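Copper-transporting ATPase (PDB 2YJ6) probably couples ATP hydrolysis to the movement of heavy-metal cations across the membrane, as a type IB P-type ATPase whose nucleotide-binding catalytic part forms this chain. Local coordinates at residues A[28-33]-A[197-202]; A[48-53]-A[128-133]. The protein carries 1 engineered substitution. All coordinates share one frame; numbering follows the deposited sequence.

Overall arrangement
From the N terminus the chain lays down strand 14-16 at the border of the HAD-like core sheet, the phosphorylation domain of a P-type ATPase, then strand 30-34 within it, one side of interaction 1. The next strand, 45-50, already belongs to the separate six-stranded antiparallel sheet of the nucleotide-binding domain. There interaction 2 closes the inner loop when strand 126-134 returns beside it after two helices and four strands. The chain then goes back to the core with strand 154-158, and interaction 1 closes the outer loop as 197-202 reaches strand 30-34. The two contacts are therefore nested, do not touch, and lie with centres about 42 Å apart on opposite sides of the chain's centre.

Interaction 1: residues A[28-33]-A[197-202]; sequences IDTIIF and NGNKVL
Thr30 pairs with Val201 and Ile31 with Leu202 where two neighbouring parallel strands begin in the Rossmann-like sheet of the HAD fold, the core of the phosphorylation domain. Thr30 O accepts from Leu202 N at 2.9 Å, and one step on Ile32 N gives to Leu202 O, also at 2.9 Å. At the start of the pairing, Lys200 O accepts two bonds: from Asp29 N at 3.0 Å, well off its axis, and from Thr30 N at 3.1 Å, almost head-on, with a C=O...N angle of 162°.

The Asp29 side chain adds a bond the other way round, accepting from the Lys200 backbone. With its CG set between the backbone N and the carbonyl carbon (chi1 63°), OD2 takes Lys200 N at 2.7 Å, the donor standing above the carboxylate plane. OD1 is held by Thr30 OG1, also at 2.7 Å, which helps fix the rotation of the carboxylate. Apolar side chains pack on both sides of the paired strands. Ile28 lays CG2 against Leu202 CB at 3.7 Å, the two chains crossing near a right angle, while on the Thr30 face Ile32 CD1 meets Val201 CG1 at 3.8 Å.

Farther out, strand 154-158 bonds to the other edge of strand 30-34, which runs on to the loop bearing the ATP-binding residues Lys35 and Thr36. On the far side of 197-202, one carboxylate serves two neighbours: Asp218 OD1 forms a salt bridge with Lys200 NZ, and its OD2 accepts from Val201 N.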
ATOM      1  N   ILE A  28      -7.211 -23.642  -4.614  1.00 40.84           N
ATOM      2  CA  ILE A  28      -7.287 -22.452  -3.765  1.00 41.39           C
ATOM      3  C   ILE A  28      -8.656 -22.320  -3.086  1.00 48.18           C
ATOM      4  O   ILE A  28      -9.694 -22.439  -3.741  1.00 48.61           O
ATOM      5  CB  ILE A  28      -7.025 -21.148  -4.577  1.00 39.07           C
ATOM      6  CG1 ILE A  28      -5.615 -21.140  -5.163  1.00 37.77           C
ATOM      7  CG2 ILE A  28      -7.185 -19.926  -3.691  1.00 38.39           C
ATOM      8  CD1 ILE A  28      -4.534 -21.072  -4.113  1.00 40.06           C
ATOM      9  N   ASP A  29      -8.669 -22.058  -1.783  1.00 42.12           N
ATOM     10  CA  ASP A  29      -9.937 -21.751  -1.127  1.00 47.77           C
ATOM     11  C   ASP A  29      -9.977 -20.374  -0.448  1.00 50.90           C
ATOM     12  O   ASP A  29     -11.036 -19.965   0.030  1.00 47.81           O
ATOM     13  CB  ASP A  29     -10.304 -22.840  -0.121  1.00 47.28           C
ATOM     14  CG  ASP A  29      -9.305 -22.943   1.004  1.00 51.13           C
ATOM     15  OD1 ASP A  29      -9.359 -22.080   1.905  1.00 50.91           O
ATOM     16  OD2 ASP A  29      -8.478 -23.885   0.994  1.00 51.77           O
ATOM     17  N   THR A  30      -8.838 -19.668  -0.415  1.00 46.34           N
ATOM     18  CA  THR A  30      -8.736 -18.378   0.283  1.00 40.04           C
ATOM     19  C   THR A  30      -8.015 -17.279  -0.511  1.00 38.53           C
ATOM     20  O   THR A  30      -6.944 -17.501  -1.063  1.00 37.30           O
ATOM     21  CB  THR A  30      -8.047 -18.531   1.657  1.00 44.71           C
ATOM     22  OG1 THR A  30      -8.754 -19.492   2.449  1.00 52.08           O
ATOM     23  CG2 THR A  30      -8.023 -17.209   2.402  1.00 44.52           C
ATOM     24  N   ILE A  31      -8.621 -16.095  -0.552  1.00 37.83           N
ATOM     25  CA  ILE A  31      -8.047 -14.932  -1.221  1.00 37.27           C
ATOM     26  C   ILE A  31      -7.648 -13.865  -0.202  1.00 37.07           C
ATOM     27  O   ILE A  31      -8.497 -13.386   0.557  1.00 33.80           O
ATOM     28  CB  ILE A  31      -9.073 -14.254  -2.127  1.00 44.95           C
ATOM     29  CG1 ILE A  31      -9.874 -15.292  -2.926  1.00 49.60           C
ATOM     30  CG2 ILE A  31      -8.382 -13.224  -3.021  1.00 34.47           C
ATOM     31  CD1 ILE A  31      -9.172 -15.778  -4.185  1.00 46.90           C
ATOM     32  N   ILE A  32      -6.374 -13.481  -0.197  1.00 34.03           N
ATOM     33  CA  ILE A  32      -5.882 -12.452   0.721  1.00 36.72           C
ATOM     34  C   ILE A  32      -5.333 -11.217   0.010  1.00 35.79           C
ATOM     35  O   ILE A  32      -4.444 -11.311  -0.826  1.00 32.46           O
ATOM     36  CB  ILE A  32      -4.798 -12.984   1.652  1.00 37.35           C
ATOM     37  CG1 ILE A  32      -5.390 -14.049   2.575  1.00 37.85           C
ATOM     38  CG2 ILE A  32      -4.185 -11.823   2.447  1.00 35.59           C
ATOM     39  CD1 ILE A  32      -4.410 -14.632   3.550  1.00 37.38           C
ATOM     40  N   PHE A  33      -5.893 -10.061   0.345  1.00 37.33           N
ATOM     41  CA  PHE A  33      -5.444  -8.790  -0.204  1.00 36.34           C
ATOM     42  C   PHE A  33      -4.561  -8.034   0.786  1.00 36.62           C
ATOM     43  O   PHE A  33      -4.967  -7.763   1.921  1.00 38.10           O
ATOM     44  CB  PHE A  33      -6.645  -7.909  -0.578  1.00 34.44           C
ATOM     45  CG  PHE A  33      -7.408  -8.398  -1.775  1.00 34.30           C
ATOM     46  CD1 PHE A  33      -8.427  -9.332  -1.637  1.00 31.94           C
ATOM     47  CD2 PHE A  33      -7.103  -7.931  -3.039  1.00 28.71           C
ATOM     48  CE1 PHE A  33      -9.125  -9.795  -2.751  1.00 35.97           C
ATOM     49  CE2 PHE A  33      -7.799  -8.380  -4.151  1.00 32.57           C
ATOM     50  CZ  PHE A  33      -8.811  -9.313  -4.016  1.00 28.91           C
ATOM     51  N   ASN A 197      -3.745 -24.966   9.307  1.00 56.53           N
ATOM     52  CA  ASN A 197      -5.032 -25.603   9.549  1.00 51.15           C
ATOM     53  C   ASN A 197      -5.992 -25.543   8.372  1.00 55.76           C
ATOM     54  O   ASN A 197      -7.075 -24.965   8.462  1.00 58.40           O
ATOM     55  CB  ASN A 197      -5.689 -25.139  10.857  1.00 59.66           C
ATOM     56  CG  ASN A 197      -5.559 -23.650  11.090  1.00 56.05           C
ATOM     57  OD1 ASN A 197      -4.744 -23.202  11.909  1.00 52.79           O
ATOM     58  ND2 ASN A 197      -6.371 -22.872  10.385  1.00 53.70           N
ATOM     59  N   GLY A 198      -5.560 -26.137   7.263  1.00 50.81           N
ATOM     60  CA  GLY A 198      -6.460 -26.539   6.202  1.00 51.48           C
ATOM     61  C   GLY A 198      -6.458 -25.728   4.927  1.00 50.85           C
ATOM     62  O   GLY A 198      -6.602 -26.278   3.835  1.00 52.80           O
ATOM     63  N   ASN A 199      -6.298 -24.418   5.060  1.00 50.10           N
ATOM     64  CA  ASN A 199      -6.566 -23.496   3.960  1.00 49.70           C
ATOM     65  C   ASN A 199      -5.503 -23.453   2.866  1.00 43.10           C
ATOM     66  O   ASN A 199      -4.317 -23.567   3.149  1.00 48.32           O
ATOM     67  CB  ASN A 199      -6.801 -22.102   4.526  1.00 48.60           C
ATOM     68  CG  ASN A 199      -7.915 -22.080   5.553  1.00 50.91           C
ATOM     69  OD1 ASN A 199      -8.945 -21.436   5.351  1.00 57.62           O
ATOM     70  ND2 ASN A 199      -7.718 -22.797   6.656  1.00 45.53           N
ATOM     71  N   LYS A 200      -5.942 -23.303   1.616  1.00 39.83           N
ATOM     72  CA  LYS A 200      -5.031 -23.116   0.492  1.00 39.46           C
ATOM     73  C   LYS A 200      -5.085 -21.651   0.052  1.00 43.46           C
ATOM     74  O   LYS A 200      -6.136 -21.148  -0.349  1.00 39.79           O
ATOM     75  CB  LYS A 200      -5.392 -24.048  -0.661  1.00 44.36           C
ATOM     76  CG  LYS A 200      -4.957 -25.493  -0.440  1.00 51.44           C
ATOM     77  CD  LYS A 200      -3.509 -25.536   0.002  1.00 51.86           C
ATOM     78  CE  LYS A 200      -2.859 -26.860  -0.342  1.00 58.26           C
ATOM     79  NZ  LYS A 200      -1.395 -26.828  -0.031  1.00 57.26           N
ATOM     80  N   VAL A 201      -3.951 -20.963   0.134  1.00 38.01           N
ATOM     81  CA  VAL A 201      -3.975 -19.502   0.111  1.00 36.06           C
ATOM     82  C   VAL A 201      -3.402 -18.857  -1.153  1.00 34.07           C
ATOM     83  O   VAL A 201      -2.237 -19.051  -1.494  1.00 31.53           O
ATOM     84  CB  VAL A 201      -3.271 -18.926   1.364  1.00 35.47           C
ATOM     85  CG1 VAL A 201      -3.202 -17.407   1.301  1.00 36.70           C
ATOM     86  CG2 VAL A 201      -3.994 -19.377   2.618  1.00 41.36           C
ATOM     87  N   LEU A 202      -4.239 -18.083  -1.838  1.00 36.33           N
ATOM     88  CA  LEU A 202      -3.764 -17.183  -2.879  1.00 33.72           C
ATOM     89  C   LEU A 202      -3.670 -15.728  -2.354  1.00 36.44           C
ATOM     90  O   LEU A 202      -4.635 -15.186  -1.788  1.00 33.44           O
ATOM     91  CB  LEU A 202      -4.646 -17.270  -4.118  1.00 28.66           C
ATOM     92  CG  LEU A 202      -4.098 -16.456  -5.294  1.00 32.51           C
ATOM     93  CD1 LEU A 202      -4.497 -17.061  -6.626  1.00 34.26           C
ATOM     94  CD2 LEU A 202      -4.518 -14.984  -5.195  1.00 33.95           C
TER

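Interaction 2: residues A[48-53]-A[128-133]; sequences QFIGDS and IASFNI
Gln48, Phe49 and Asn132 give up most surface where the edge strand 45-50 joins strand 126-134, antiparallel, in the six-stranded sheet of the nucleotide-binding domain. Gln48 and Asn132 form a hydrogen-bonded pair: Asn132 N gives to Gln48 O at 2.9 Å, whereas the return bond from Gln48 N to Asn132 O is weak at 3.4 Å. Their side chains run alongside each other in the same direction, with the amide planes 47° apart. Ile50 and Ser130 make the next such pair, with bonds both ways.

Between them, on the opposite face, Phe49 and Phe131 form a non-hydrogen-bonded pair. The Phe49 ring, swung out with chi1 at 174°, which carries CG away from the backbone N, brings CD1 over one face of Phe131, 3.4 Å from CE2, the planes inclined at 41°. Phe49 CE1 also touches Ala129 CB at 3.8 Å. Leu56 of helix 53-63 packs on both rings, and Ile74 of helix 69-80 on Phe131. Cutting Phe131 back to an alanine removes the ring that Phe49 CD1 lies over, and is likely to open a gap between the sheet and Leu56 and Ile74. Next along the strand, Ile133 touches the bound nucleotide analogue, while its backbone N donates to Asp118 OD2.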
ATOM      1  N   GLN A  48      -5.875  17.193   4.965  1.00 35.36           N
ATOM      2  CA  GLN A  48      -6.023  18.321   5.890  1.00 36.40           C
ATOM      3  C   GLN A  48      -4.646  18.839   6.357  1.00 35.59           C
ATOM      4  O   GLN A  48      -3.748  18.053   6.670  1.00 30.47           O
ATOM      5  CB  GLN A  48      -6.890  17.903   7.103  1.00 38.67           C
ATOM      6  CG  GLN A  48      -7.091  18.983   8.184  1.00 42.04           C
ATOM      7  CD  GLN A  48      -7.889  18.482   9.399  1.00 56.77           C
ATOM      8  OE1 GLN A  48      -9.122  18.362   9.354  1.00 57.08           O
ATOM      9  NE2 GLN A  48      -7.181  18.192  10.491  1.00 51.52           N
ATOM     10  N   PHE A  49      -4.487  20.161   6.382  1.00 31.74           N
ATOM     11  CA  PHE A  49      -3.367  20.819   7.055  1.00 26.58           C
ATOM     12  C   PHE A  49      -3.852  21.808   8.110  1.00 28.18           C
ATOM     13  O   PHE A  49      -4.696  22.657   7.830  1.00 25.79           O
ATOM     14  CB  PHE A  49      -2.487  21.571   6.059  1.00 28.64           C
ATOM     15  CG  PHE A  49      -1.391  22.402   6.707  1.00 27.35           C
ATOM     16  CD1 PHE A  49      -0.313  21.794   7.336  1.00 22.41           C
ATOM     17  CD2 PHE A  49      -1.420  23.803   6.638  1.00 25.87           C
ATOM     18  CE1 PHE A  49       0.720  22.578   7.922  1.00 22.85           C
ATOM     19  CE2 PHE A  49      -0.400  24.587   7.223  1.00 23.22           C
ATOM     20  CZ  PHE A  49       0.666  23.975   7.859  1.00 18.37           C
ATOM     21  N   ILE A  50      -3.314  21.708   9.319  1.00 27.34           N
ATOM     22  CA  ILE A  50      -3.589  22.713  10.335  1.00 27.42           C
ATOM     23  C   ILE A  50      -2.338  23.499  10.699  1.00 25.36           C
ATOM     24  O   ILE A  50      -1.401  22.929  11.227  1.00 18.73           O
ATOM     25  CB  ILE A  50      -4.113  22.092  11.636  1.00 31.69           C
ATOM     26  CG1 ILE A  50      -5.264  21.122  11.353  1.00 27.73           C
ATOM     27  CG2 ILE A  50      -4.522  23.209  12.624  1.00 25.85           C
ATOM     28  CD1 ILE A  50      -6.326  21.154  12.403  1.00 33.21           C
ATOM     29  N   GLY A  51      -2.363  24.808  10.450  1.00 22.62           N
ATOM     30  CA  GLY A  51      -1.283  25.717  10.816  1.00 23.17           C
ATOM     31  C   GLY A  51      -1.325  26.909   9.857  1.00 26.58           C
ATOM     32  O   GLY A  51      -2.210  26.980   9.003  1.00 26.19           O
ATOM     33  N   ASP A  52      -0.391  27.850   9.963  1.00 26.22           N
ATOM     34  CA  ASP A  52      -0.403  28.962   9.003  1.00 34.63           C
ATOM     35  C   ASP A  52       0.637  28.802   7.895  1.00 35.34           C
ATOM     36  O   ASP A  52       1.435  27.844   7.919  1.00 29.36           O
ATOM     37  CB  ASP A  52      -0.241  30.316   9.687  1.00 38.66           C
ATOM     38  CG  ASP A  52       1.163  30.541  10.202  1.00 44.27           C
ATOM     39  OD1 ASP A  52       2.111  29.906   9.678  1.00 43.12           O
ATOM     40  OD2 ASP A  52       1.316  31.353  11.139  1.00 43.70           O
ATOM     41  N   SER A  53       0.608  29.745   6.944  1.00 25.84           N
ATOM     42  CA  SER A  53       1.372  29.660   5.693  1.00 33.65           C
ATOM     43  C   SER A  53       2.905  29.647   5.856  1.00 29.32           C
ATOM     44  O   SER A  53       3.619  29.156   4.984  1.00 32.03           O
ATOM     45  CB  SER A  53       0.939  30.767   4.709  1.00 40.96           C
ATOM     46  OG  SER A  53       0.866  32.061   5.324  1.00 39.76           O
ATOM     47  N   ILE A 128       3.980  22.824  16.193  1.00 26.03           N
ATOM     48  CA  ILE A 128       3.196  23.973  15.717  1.00 27.50           C
ATOM     49  C   ILE A 128       2.242  23.767  14.515  1.00 25.48           C
ATOM     50  O   ILE A 128       1.530  24.683  14.137  1.00 24.46           O
ATOM     51  CB  ILE A 128       4.072  25.255  15.528  1.00 31.65           C
ATOM     52  CG1 ILE A 128       5.512  24.922  15.120  1.00 31.81           C
ATOM     53  CG2 ILE A 128       4.134  26.061  16.838  1.00 30.57           C
ATOM     54  CD1 ILE A 128       5.650  24.113  13.853  1.00 33.16           C
ATOM     55  N   ALA A 129       2.207  22.579  13.925  1.00 20.54           N
ATOM     56  CA  ALA A 129       1.298  22.328  12.798  1.00 21.19           C
ATOM     57  C   ALA A 129       1.200  20.831  12.544  1.00 25.17           C
ATOM     58  O   ALA A 129       2.046  20.083  13.017  1.00 25.16           O
ATOM     59  CB  ALA A 129       1.776  23.062  11.536  1.00 24.85           C
ATOM     60  N   SER A 130       0.166  20.387  11.821  1.00 27.18           N
ATOM     61  CA  SER A 130       0.005  18.957  11.489  1.00 26.80           C
ATOM     62  C   SER A 130      -0.687  18.721  10.143  1.00 29.59           C
ATOM     63  O   SER A 130      -1.348  19.623   9.583  1.00 24.90           O
ATOM     64  CB  SER A 130      -0.746  18.206  12.609  1.00 31.26           C
ATOM     65  OG  SER A 130      -2.004  18.808  12.881  1.00 32.82           O
ATOM     66  N   PHE A 131      -0.519  17.509   9.624  1.00 27.53           N
ATOM     67  CA  PHE A 131      -1.188  17.064   8.403  1.00 32.70           C
ATOM     68  C   PHE A 131      -1.965  15.759   8.638  1.00 33.47           C
ATOM     69  O   PHE A 131      -1.600  14.940   9.476  1.00 33.79           O
ATOM     70  CB  PHE A 131      -0.185  16.727   7.297  1.00 31.16           C
ATOM     71  CG  PHE A 131       0.629  17.876   6.778  1.00 26.18           C
ATOM     72  CD1 PHE A 131       1.836  18.217   7.371  1.00 24.96           C
ATOM     73  CD2 PHE A 131       0.247  18.539   5.628  1.00 26.60           C
ATOM     74  CE1 PHE A 131       2.605  19.241   6.877  1.00 24.74           C
ATOM     75  CE2 PHE A 131       1.013  19.576   5.113  1.00 27.79           C
ATOM     76  CZ  PHE A 131       2.208  19.924   5.731  1.00 23.72           C
ATOM     77  N   ASN A 132      -3.015  15.557   7.852  1.00 43.00           N
ATOM     78  CA  ASN A 132      -3.606  14.239   7.678  1.00 34.56           C
ATOM     79  C   ASN A 132      -3.436  13.798   6.238  1.00 39.44           C
ATOM     80  O   ASN A 132      -3.707  14.559   5.309  1.00 37.68           O
ATOM     81  CB  ASN A 132      -5.084  14.232   8.051  1.00 44.55           C
ATOM     82  CG  ASN A 132      -5.297  14.295   9.537  1.00 49.13           C
ATOM     83  OD1 ASN A 132      -4.572  13.654  10.297  1.00 55.63           O
ATOM     84  ND2 ASN A 132      -6.276  15.081   9.967  1.00 45.87           N
ATOM     85  N   ILE A 133      -3.009  12.550   6.066  1.00 44.48           N
ATOM     86  CA  ILE A 133      -2.620  12.006   4.772  1.00 45.24           C
ATOM     87  C   ILE A 133      -3.381  10.718   4.470  1.00 47.99           C
ATOM     88  O   ILE A 133      -3.539   9.878   5.358  1.00 46.08           O
ATOM     89  CB  ILE A 133      -1.109  11.732   4.770  1.00 46.20           C
ATOM     90  CG1 ILE A 133      -0.363  13.064   4.776  1.00 46.51           C
ATOM     91  CG2 ILE A 133      -0.711  10.890   3.578  1.00 48.28           C
ATOM     92  CD1 ILE A 133       1.122  12.931   4.853  1.00 43.66           C
TER